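Long-range contacts in BIS(5'-nucleosyl)-tetraphosphatase (Diadenosine tetraphosphatase), putative (Plasmodium falciparum, PDB 5CFJ), which probably hydrolyses diadenosine tetraphosphate asymmetrically, as a member of the Nudix hydrolase family: residues A[7-12]-A[97-102]; A[31-36]-A[117-122]; A[79-84]-A[144-149]. All coordinates share one frame; numbering follows the deposited sequence.

Contact 1 (A[7-12]-A[97-102])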
loop_
_atom_site.group_PDB
_atom_site.type_symbol
_atom_site.label_atom_id
_atom_site.label_comp_id
_atom_site.label_asym_id
_atom_site.label_seq_id
_atom_site.Cartn_x
_atom_site.Cartn_y
_atom_site.Cartn_z
ATOM N N LYS A 7 -11.361 9.174 5.766
ATOM C CA LYS A 7 -10.808 7.887 6.162
ATOM C C LYS A 7 -10.622 6.944 4.985
ATOM O O LYS A 7 -11.561 6.687 4.227
ATOM C CB LYS A 7 -11.709 7.231 7.207
ATOM C CG LYS A 7 -11.848 8.036 8.489
ATOM C CD LYS A 7 -12.744 7.322 9.481
ATOM N N ALA A 8 -9.411 6.420 4.842
ATOM C CA ALA A 8 -9.107 5.464 3.792
ATOM C C ALA A 8 -8.474 4.210 4.364
ATOM O O ALA A 8 -7.981 4.199 5.493
ATOM C CB ALA A 8 -8.191 6.087 2.745
ATOM N N PHE A 9 -8.480 3.163 3.547
ATOM C CA PHE A 9 -8.078 1.830 3.951
ATOM C C PHE A 9 -7.383 1.178 2.776
ATOM O O PHE A 9 -7.859 1.258 1.643
ATOM C CB PHE A 9 -9.304 1.018 4.390
ATOM C CG PHE A 9 -10.082 1.691 5.473
ATOM C CD1 PHE A 9 -11.043 2.637 5.164
ATOM C CD2 PHE A 9 -9.796 1.443 6.806
ATOM C CE1 PHE A 9 -11.728 3.296 6.164
ATOM C CE2 PHE A 9 -10.482 2.101 7.806
ATOM C CZ PHE A 9 -11.450 3.022 7.479
ATOM N N GLY A 10 -6.258 0.527 3.036
ATOM C CA GLY A 10 -5.512 -0.098 1.968
ATOM C C GLY A 10 -4.747 -1.318 2.403
ATOM O O GLY A 10 -4.586 -1.591 3.595
ATOM N N ILE A 11 -4.278 -2.064 1.417
ATOM C CA ILE A 11 -3.409 -3.196 1.679
ATOM C C ILE A 11 -1.980 -2.745 1.421
ATOM O O ILE A 11 -1.653 -2.281 0.328
ATOM C CB ILE A 11 -3.738 -4.428 0.801
ATOM C CG1 ILE A 11 -5.168 -4.933 1.057
ATOM C CG2 ILE A 11 -2.701 -5.537 1.020
ATOM C CD1 ILE A 11 -5.377 -5.534 2.453
ATOM N N LEU A 12 -1.134 -2.849 2.438
ATOM C CA LEU A 12 0.299 -2.709 2.236
ATOM C C LEU A 12 0.788 -4.065 1.750
ATOM O O LEU A 12 1.066 -4.975 2.537
ATOM C CB LEU A 12 1.008 -2.264 3.514
ATOM C CG LEU A 12 2.519 -2.090 3.395
ATOM C CD1 LEU A 12 2.845 -1.011 2.365
ATOM C CD2 LEU A 12 3.112 -1.755 4.757
ATOM N N THR A 97 -5.599 3.651 7.056
ATOM C CA THR A 97 -5.177 2.437 7.727
ATOM C C THR A 97 -4.702 1.431 6.698
ATOM O O THR A 97 -5.425 1.132 5.748
ATOM C CB THR A 97 -6.309 1.842 8.551
ATOM O OG1 THR A 97 -6.724 2.800 9.530
ATOM C CG2 THR A 97 -5.868 0.579 9.262
ATOM N N TYR A 98 -3.473 0.948 6.875
ATOM C CA TYR A 98 -2.896 -0.066 6.002
ATOM C C TYR A 98 -2.804 -1.393 6.733
ATOM O O TYR A 98 -2.392 -1.437 7.895
ATOM C CB TYR A 98 -1.508 0.351 5.527
ATOM C CG TYR A 98 -1.508 1.532 4.599
ATOM C CD1 TYR A 98 -1.845 1.385 3.258
ATOM C CD2 TYR A 98 -1.172 2.806 5.057
ATOM C CE1 TYR A 98 -1.836 2.468 2.397
ATOM C CE2 TYR A 98 -1.158 3.890 4.202
ATOM C CZ TYR A 98 -1.497 3.719 2.876
ATOM O OH TYR A 98 -1.491 4.793 2.005
ATOM N N TYR A 99 -3.168 -2.461 6.026
ATOM C CA TYR A 99 -3.099 -3.833 6.528
ATOM C C TYR A 99 -2.040 -4.552 5.717
ATOM O O TYR A 99 -2.117 -4.574 4.496
ATOM C CB TYR A 99 -4.449 -4.542 6.384
ATOM C CG TYR A 99 -5.609 -3.781 6.999
ATOM C CD1 TYR A 99 -6.311 -2.842 6.257
ATOM C CD2 TYR A 99 -5.987 -3.987 8.319
ATOM C CE1 TYR A 99 -7.366 -2.138 6.801
ATOM C CE2 TYR A 99 -7.048 -3.280 8.876
ATOM C CZ TYR A 99 -7.720 -2.356 8.108
ATOM O OH TYR A 99 -8.765 -1.645 8.634
ATOM N N LEU A 100 -1.048 -5.128 6.380
ATOM C CA LEU A 100 0.041 -5.803 5.680
ATOM C C LEU A 100 -0.398 -7.134 5.090
ATOM O O LEU A 100 -1.098 -7.907 5.744
ATOM C CB LEU A 100 1.206 -6.027 6.638
ATOM C CG LEU A 100 2.508 -6.626 6.092
ATOM C CD1 LEU A 100 3.180 -5.709 5.077
ATOM C CD2 LEU A 100 3.463 -6.946 7.227
ATOM N N ALA A 101 0.023 -7.413 3.865
ATOM C CA ALA A 101 -0.228 -8.715 3.255
ATOM C C ALA A 101 0.965 -9.117 2.409
ATOM O O ALA A 101 1.622 -8.255 1.827
ATOM C CB ALA A 101 -1.489 -8.683 2.408
ATOM N N MET A 102 1.251 -10.411 2.343
ATOM C CA MET A 102 2.335 -10.881 1.500
ATOM C C MET A 102 1.795 -11.583 0.269
ATOM O O MET A 102 1.042 -12.558 0.348
ATOM C CB MET A 102 3.268 -11.814 2.262
ATOM C CG MET A 102 4.551 -12.096 1.495
ATOM S SD MET A 102 5.611 -13.261 2.362
ATOM C CE MET A 102 5.890 -12.404 3.909
HETATM O O HOH W 1 -8.149 4.864 8.432
#

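Contact 2 (A[31-36]-A[117-122]). With SO4 (sulfate ion), chain C.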
loop_
_atom_site.group_PDB
_atom_site.type_symbol
_atom_site.label_atom_id
_atom_site.label_comp_id
_atom_site.label_asym_id
_atom_site.label_seq_id
_atom_site.Cartn_x
_atom_site.Cartn_y
_atom_site.Cartn_z
ATOM N N GLU A 31 9.875 -6.022 -0.814
ATOM C CA GLU A 31 9.443 -4.915 -1.646
ATOM C C GLU A 31 7.955 -4.707 -1.431
ATOM O O GLU A 31 7.245 -5.641 -1.075
ATOM C CB GLU A 31 9.720 -5.188 -3.129
ATOM C CG GLU A 31 11.185 -5.227 -3.487
ATOM C CD GLU A 31 11.450 -5.817 -4.865
ATOM O OE1 GLU A 31 10.678 -6.692 -5.329
ATOM O OE2 GLU A 31 12.453 -5.416 -5.490
ATOM N N PHE A 32 7.490 -3.495 -1.702
ATOM C CA PHE A 32 6.122 -3.094 -1.461
ATOM C C PHE A 32 5.545 -2.510 -2.735
ATOM O O PHE A 32 6.208 -1.714 -3.411
ATOM C CB PHE A 32 6.058 -2.062 -0.334
ATOM C CG PHE A 32 6.617 -2.558 0.966
ATOM C CD1 PHE A 32 7.970 -2.427 1.257
ATOM C CD2 PHE A 32 5.788 -3.172 1.894
ATOM C CE1 PHE A 32 8.483 -2.906 2.450
ATOM C CE2 PHE A 32 6.289 -3.636 3.091
ATOM C CZ PHE A 32 7.638 -3.502 3.372
ATOM N N LEU A 33 4.305 -2.864 -3.053
ATOM C CA LEU A 33 3.699 -2.390 -4.291
ATOM C C LEU A 33 3.186 -0.968 -4.139
ATOM O O LEU A 33 2.263 -0.711 -3.372
ATOM C CB LEU A 33 2.563 -3.316 -4.727
ATOM C CG LEU A 33 1.828 -2.920 -6.009
ATOM C CD1 LEU A 33 2.793 -2.890 -7.192
ATOM C CD2 LEU A 33 0.669 -3.878 -6.288
ATOM N N PHE A 34 3.788 -0.052 -4.891
ATOM C CA PHE A 34 3.381 1.346 -4.889
ATOM C C PHE A 34 2.838 1.741 -6.252
ATOM O O PHE A 34 3.345 1.308 -7.284
ATOM C CB PHE A 34 4.543 2.253 -4.460
ATOM C CG PHE A 34 4.626 2.439 -2.979
ATOM C CD1 PHE A 34 4.401 3.683 -2.424
ATOM C CD2 PHE A 34 4.876 1.366 -2.130
ATOM C CE1 PHE A 34 4.435 3.868 -1.061
ATOM C CE2 PHE A 34 4.916 1.549 -0.766
ATOM C CZ PHE A 34 4.691 2.802 -0.226
ATOM N N LEU A 35 1.791 2.557 -6.223
ATOM C CA LEU A 35 1.055 2.951 -7.413
ATOM C C LEU A 35 1.161 4.460 -7.594
ATOM O O LEU A 35 0.997 5.216 -6.627
ATOM C CB LEU A 35 -0.411 2.543 -7.289
ATOM C CG LEU A 35 -0.685 1.115 -6.823
ATOM C CD1 LEU A 35 -2.188 0.896 -6.711
ATOM C CD2 LEU A 35 -0.086 0.095 -7.766
ATOM N N LYS A 36 1.437 4.892 -8.822
ATOM C CA LYS A 36 1.598 6.310 -9.112
ATOM C C LYS A 36 0.274 6.929 -9.538
ATOM O O LYS A 36 -0.285 6.572 -10.575
ATOM C CB LYS A 36 2.651 6.525 -10.197
ATOM C CG LYS A 36 2.956 7.994 -10.419
ATOM C CD LYS A 36 3.947 8.217 -11.541
ATOM C CE LYS A 36 4.228 9.697 -11.727
ATOM N NZ LYS A 36 5.360 9.910 -12.663
ATOM N N THR A 117 -1.047 5.585 -13.199
ATOM C CA THR A 117 -0.375 5.512 -14.492
ATOM C C THR A 117 0.799 4.540 -14.492
ATOM O O THR A 117 1.285 4.160 -15.552
ATOM C CB THR A 117 0.150 6.885 -14.930
ATOM O OG1 THR A 117 1.052 7.383 -13.936
ATOM C CG2 THR A 117 -0.996 7.865 -15.108
ATOM N N ASP A 118 1.253 4.140 -13.310
ATOM C CA ASP A 118 2.438 3.302 -13.196
ATOM C C ASP A 118 2.431 2.591 -11.852
ATOM O O ASP A 118 1.684 2.971 -10.953
ATOM C CB ASP A 118 3.700 4.156 -13.347
ATOM C CG ASP A 118 4.924 3.352 -13.746
ATOM O OD1 ASP A 118 4.803 2.147 -14.056
ATOM O OD2 ASP A 118 6.026 3.944 -13.759
ATOM N N TYR A 119 3.249 1.553 -11.719
ATOM C CA TYR A 119 3.443 0.893 -10.433
ATOM C C TYR A 119 4.886 0.470 -10.329
ATOM O O TYR A 119 5.554 0.266 -11.341
ATOM C CB TYR A 119 2.533 -0.326 -10.272
ATOM C CG TYR A 119 2.864 -1.471 -11.205
ATOM C CD1 TYR A 119 3.782 -2.458 -10.842
ATOM C CD2 TYR A 119 2.265 -1.562 -12.453
ATOM C CE1 TYR A 119 4.084 -3.503 -11.712
ATOM C CE2 TYR A 119 2.559 -2.594 -13.322
ATOM C CZ TYR A 119 3.470 -3.557 -12.953
ATOM O OH TYR A 119 3.748 -4.585 -13.828
ATOM N N LYS A 120 5.353 0.325 -9.102
ATOM C CA LYS A 120 6.709 -0.122 -8.828
ATOM C C LYS A 120 6.717 -0.900 -7.532
ATOM O O LYS A 120 6.082 -0.484 -6.566
ATOM C CB LYS A 120 7.679 1.060 -8.705
ATOM C CG LYS A 120 8.022 1.756 -10.004
ATOM C CD LYS A 120 8.693 0.811 -10.982
ATOM C CE LYS A 120 8.917 1.505 -12.308
ATOM N NZ LYS A 120 7.696 2.254 -12.702
ATOM N N TRP A 121 7.446 -2.006 -7.510
ATOM C CA TRP A 121 7.707 -2.726 -6.282
ATOM C C TRP A 121 8.957 -2.096 -5.691
ATOM O O TRP A 121 10.044 -2.250 -6.250
ATOM C CB TRP A 121 7.916 -4.198 -6.558
ATOM C CG TRP A 121 6.668 -4.943 -6.890
ATOM C CD1 TRP A 121 6.176 -5.233 -8.135
ATOM C CD2 TRP A 121 5.768 -5.537 -5.953
ATOM N NE1 TRP A 121 5.014 -5.960 -8.026
ATOM C CE2 TRP A 121 4.745 -6.167 -6.700
ATOM C CE3 TRP A 121 5.732 -5.606 -4.555
ATOM C CZ2 TRP A 121 3.696 -6.859 -6.092
ATOM C CZ3 TRP A 121 4.689 -6.289 -3.954
ATOM C CH2 TRP A 121 3.686 -6.912 -4.723
ATOM N N ILE A 122 8.817 -1.359 -4.594
ATOM C CA ILE A 122 9.945 -0.615 -4.032
ATOM C C ILE A 122 10.372 -1.130 -2.659
ATOM O O ILE A 122 9.565 -1.607 -1.858
ATOM C CB ILE A 122 9.630 0.902 -3.935
ATOM C CG1 ILE A 122 8.505 1.184 -2.934
ATOM C CG2 ILE A 122 9.313 1.467 -5.325
ATOM C CD1 ILE A 122 8.341 2.658 -2.614
HETATM S S SO4 C . 8.169 9.999 -10.554
HETATM O O1 SO4 C . 7.984 9.066 -11.664
HETATM O O2 SO4 C . 6.887 10.586 -10.181
HETATM O O3 SO4 C . 8.718 9.291 -9.402
HETATM O O4 SO4 C . 9.081 11.063 -10.962
HETATM O O HOH W 2 5.977 6.651 -13.628
#

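Contact 3 (A[79-84]-A[144-149])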
loop_
_atom_site.group_PDB
_atom_site.type_symbol
_atom_site.label_atom_id
_atom_site.label_comp_id
_atom_site.label_asym_id
_atom_site.label_seq_id
_atom_site.Cartn_x
_atom_site.Cartn_y
_atom_site.Cartn_z
ATOM N N LEU A 79 -1.344 -10.540 6.891
ATOM C CA LEU A 79 -0.488 -10.709 8.057
ATOM C C LEU A 79 -0.989 -9.887 9.228
ATOM O O LEU A 79 -1.798 -8.970 9.074
ATOM C CB LEU A 79 0.955 -10.324 7.727
ATOM C CG LEU A 79 1.545 -11.110 6.552
ATOM C CD1 LEU A 79 2.956 -10.636 6.252
ATOM C CD2 LEU A 79 1.525 -12.615 6.817
ATOM N N ASN A 80 -0.486 -10.208 10.409
ATOM C CA ASN A 80 -0.952 -9.574 11.629
ATOM C C ASN A 80 -0.269 -8.232 11.908
ATOM O O ASN A 80 0.305 -8.018 12.975
ATOM C CB ASN A 80 -0.742 -10.519 12.801
ATOM C CG ASN A 80 -1.368 -10.006 14.052
ATOM O OD1 ASN A 80 -2.446 -9.407 14.004
ATOM N ND2 ASN A 80 -0.694 -10.197 15.183
ATOM N N TYR A 81 -0.334 -7.325 10.944
ATOM C CA TYR A 81 0.247 -6.001 11.096
ATOM C C TYR A 81 -0.668 -4.982 10.446
ATOM O O TYR A 81 -1.080 -5.151 9.302
ATOM C CB TYR A 81 1.648 -5.927 10.471
ATOM C CG TYR A 81 2.265 -4.553 10.562
ATOM C CD1 TYR A 81 1.988 -3.580 9.609
ATOM C CD2 TYR A 81 3.105 -4.216 11.606
ATOM C CE1 TYR A 81 2.527 -2.303 9.695
ATOM C CE2 TYR A 81 3.651 -2.942 11.703
ATOM C CZ TYR A 81 3.359 -1.994 10.739
ATOM O OH TYR A 81 3.893 -0.734 10.821
ATOM N N GLN A 82 -0.975 -3.918 11.172
ATOM C CA GLN A 82 -1.696 -2.788 10.600
ATOM C C GLN A 82 -1.193 -1.506 11.225
ATOM O O GLN A 82 -0.683 -1.505 12.351
ATOM C CB GLN A 82 -3.198 -2.915 10.817
ATOM C CG GLN A 82 -3.593 -2.845 12.279
ATOM C CD GLN A 82 -5.094 -2.811 12.482
ATOM O OE1 GLN A 82 -5.653 -1.794 12.899
ATOM N NE2 GLN A 82 -5.754 -3.930 12.206
ATOM N N LYS A 83 -1.331 -0.410 10.496
ATOM C CA LYS A 83 -0.990 0.884 11.065
ATOM C C LYS A 83 -1.881 1.950 10.478
ATOM O O LYS A 83 -2.149 1.965 9.275
ATOM C CB LYS A 83 0.481 1.243 10.830
ATOM C CG LYS A 83 0.922 2.491 11.621
ATOM C CD LYS A 83 2.395 2.833 11.480
ATOM C CE LYS A 83 2.736 4.018 12.376
ATOM N NZ LYS A 83 4.169 4.421 12.303
ATOM N N THR A 84 -2.309 2.864 11.338
ATOM C CA THR A 84 -3.095 4.008 10.924
ATOM C C THR A 84 -2.198 5.241 10.903
ATOM O O THR A 84 -1.514 5.551 11.876
ATOM C CB THR A 84 -4.289 4.207 11.854
ATOM O OG1 THR A 84 -5.123 3.042 11.792
ATOM C CG2 THR A 84 -5.100 5.394 11.433
ATOM N N GLU A 144 8.873 -3.868 7.685
ATOM C CA GLU A 144 10.007 -4.776 7.514
ATOM C C GLU A 144 10.493 -5.324 8.853
ATOM O O GLU A 144 10.877 -6.498 8.950
ATOM C CB GLU A 144 11.140 -4.082 6.768
ATOM C CG GLU A 144 10.818 -3.893 5.301
ATOM C CD GLU A 144 12.040 -3.625 4.464
ATOM O OE1 GLU A 144 12.885 -2.811 4.883
ATOM O OE2 GLU A 144 12.163 -4.241 3.387
ATOM N N GLU A 145 10.451 -4.487 9.884
ATOM C CA GLU A 145 10.754 -4.948 11.239
ATOM C C GLU A 145 9.808 -6.076 11.669
ATOM O O GLU A 145 10.246 -7.092 12.218
ATOM C CB GLU A 145 10.673 -3.774 12.212
ATOM C CG GLU A 145 11.284 -4.013 13.568
ATOM C CD GLU A 145 11.745 -2.719 14.207
ATOM O OE1 GLU A 145 11.720 -1.680 13.514
ATOM O OE2 GLU A 145 12.137 -2.738 15.393
ATOM N N PHE A 146 8.512 -5.905 11.415
ATOM C CA PHE A 146 7.552 -6.960 11.726
ATOM C C PHE A 146 7.864 -8.243 10.954
ATOM O O PHE A 146 7.842 -9.347 11.520
ATOM C CB PHE A 146 6.123 -6.499 11.432
ATOM C CG PHE A 146 5.110 -7.613 11.473
ATOM C CD1 PHE A 146 4.529 -8.005 12.670
ATOM C CD2 PHE A 146 4.744 -8.277 10.315
ATOM C CE1 PHE A 146 3.605 -9.036 12.708
ATOM C CE2 PHE A 146 3.830 -9.312 10.346
ATOM C CZ PHE A 146 3.255 -9.689 11.541
ATOM N N LEU A 147 8.153 -8.100 9.663
ATOM C CA LEU A 147 8.382 -9.253 8.794
ATOM C C LEU A 147 9.608 -10.066 9.187
ATOM O O LEU A 147 9.728 -11.235 8.823
ATOM C CB LEU A 147 8.506 -8.795 7.345
ATOM C CG LEU A 147 7.206 -8.326 6.688
ATOM C CD1 LEU A 147 7.501 -7.457 5.475
ATOM C CD2 LEU A 147 6.344 -9.523 6.294
ATOM N N ASN A 148 10.516 -9.451 9.936
ATOM C CA ASN A 148 11.731 -10.131 10.342
ATOM C C ASN A 148 11.622 -10.786 11.718
ATOM O O ASN A 148 12.585 -11.362 12.214
ATOM C CB ASN A 148 12.903 -9.155 10.296
ATOM C CG ASN A 148 13.485 -9.022 8.899
ATOM O OD1 ASN A 148 14.337 -9.817 8.495
ATOM N ND2 ASN A 148 13.024 -8.026 8.152
ATOM N N LYS A 149 10.446 -10.713 12.333
ATOM C CA LYS A 149 10.215 -11.455 13.570
ATOM C C LYS A 149 10.176 -12.959 13.300
ATOM O O LYS A 149 9.572 -13.720 14.056
ATOM C CB LYS A 149 8.914 -11.010 14.238
ATOM C CG LYS A 149 8.928 -9.582 14.738
ATOM C CD LYS A 149 7.583 -9.203 15.339
ATOM C CE LYS A 149 7.664 -7.855 16.024
ATOM N NZ LYS A 149 6.382 -7.492 16.667
#

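Contact 1 (A[7-12]-A[97-102])
F9 and Y99 lie side by side on one face of a parallel strand pair, both rings leaning the same way. Y99 can be followed outward. Its CB lies 4.2 Å from I11 CD1, where the two side chains cross at about a right angle. Next, CD1 brings the ring edge to the carbonyl of G10, 3.4 Å from G10 O. CE1 then runs past F9 CD2, and the hydroxyl at the tip, Y99 OH, ends 3.7 Å from the same F9 CD2. The torsion behind this course sets CG opposite the carbonyl carbon (chi1 -53°), sending the ring back along the strand toward F9. Further on, I11 CG2 meets A101 CB at 3.6 Å.

On the reverse face L12 CD2 packs 4.0 Å from L100 CD1, and Y98 extends beside G10, which has no side chain to obstruct it.

Five backbone bonds hold the register, from T97 N to A8 O through to A101 N to L12 O. The one from L12 N to Y99 O is the most bent, with 140° at the hydrogen. A water bridges A8 O and T97 OG1, the latter also bonded to T84.

Helix 57-69 covers the F9, I11 and Y99 face, whereas helix 134-147 reaches L12, Y98 and L100 on the other. A mixed sheet packed between helices in this way is the alpha/beta/alpha sandwich of the Nudix fold.

Contact 2 (A[31-36]-A[117-122])
L33 and W121 form a non-hydrogen-bonded antiparallel pair in which the aliphatic side chain lies over the indole. L33 CB stands 3.7 Å from the centroid of the six-membered ring of W121, only 9° off its normal, the evidence for a CH-pi contact. L33 CG is anti to its own backbone N (chi1 179°); together with the second torsion this puts CD1 beside W121 CE2 and 3.8 Å from Y119 CD1. Beside it, L35 CD2 touches Y119 CB at 3.6 Å.

On the other face the contact is diagonal: I122, whose hydrogen-bonded partner is F32, reaches the ring of F34, the partner of K120. Here I122 CG1 sits between the backbone N and the carbonyl carbon (chi1 66°); with the second torsion extended, this carries CD1 over the face of the F34 ring, 3.8 Å from its centroid. The two side chains cross at about a right angle.

At the K36 and T117 end, K36 is extended throughout, and its NZ makes hydrogen bonds of 2.9 Å to sulfate O1 and 3.0 Å to sulfate O2; W44 also binds this ion, which probably came from the crystallisation liquor. In one of its two conformers K120 turns back toward D118 OD2, so a salt bridge there is uncertain.

At the other end, the E31 carboxylate is salt-bridged to R15, which also makes a cation-pi contact with W121. Strand 6-16 supports F32, L33 and W121, strand 44-50 approaches F34 and K36, and helix 134-147 packs on F32 and F34.

Contact 3 (A[79-84]-A[144-149])
Y81 sets its CB, and not its ring, over the face of F146: that methylene lies above the ring centre, 3.9 Å from the F146 centroid and 9° off the normal. This CH-pi contact joins strand 76-89 of the Nudix fold to the end of its C-terminal helix, 134-147. The two side chains slide past each other in opposite directions. Their rings are oblique to each other, with centroids 5.6 Å apart and planes at 45°, while Y81 CD2 comes 3.8 Å from F146 CB. Both have CG anti to the backbone N (chi1 178° for Y81), an orientation that carries each ring across the gap between strand and helix.

The chain bends ahead of Y81 in an inverse gamma turn centred on N80, with a weak bond from Y81 N to L79 O. N80 O, in the turn, lies obliquely to the F146 ring, 3.5 Å from F146 CE1. L79 CB approaches the same ring at CE2.

No hydrogen bond crosses between the two segments, and the contact is a small surface one of 215 Å². L100 of the neighbouring strand also packs on F146, and a salt bridge from K83 to E142 provides a polar link between the same strand and helix. At the helix end, N148 ND2 bonds E144 O. Across the contact, L79 CD1 reaches L147 CD2 at 3.6 Å.

In the fold
Contacts 1 and 2 are strand pairings within one mixed sheet; contact 3 attaches the C-terminal helix to strand 76-89 of it. Contacts 1 and 2, with centres 14 Å apart, join where L12 CD1 meets F32 CD2 at 3.7 Å. Contact 3 lies 11 Å from contact 1, centre to centre; L100 CD2 packs 3.6 Å from F146 CD2 at their junction. Contacts 2 and 3 are 19 Å apart at their centres, yet F32 CZ touches E144 CG. Helix 57-69, over the F9, I11 and Y99 face, carries Nudix-box sequence, probably placing that face by the catalytic region. Sulfates, probably from the crystallisation liquor, lie about 6 Å from the Y98 side chain and, another ion, about 4 Å from that of W121.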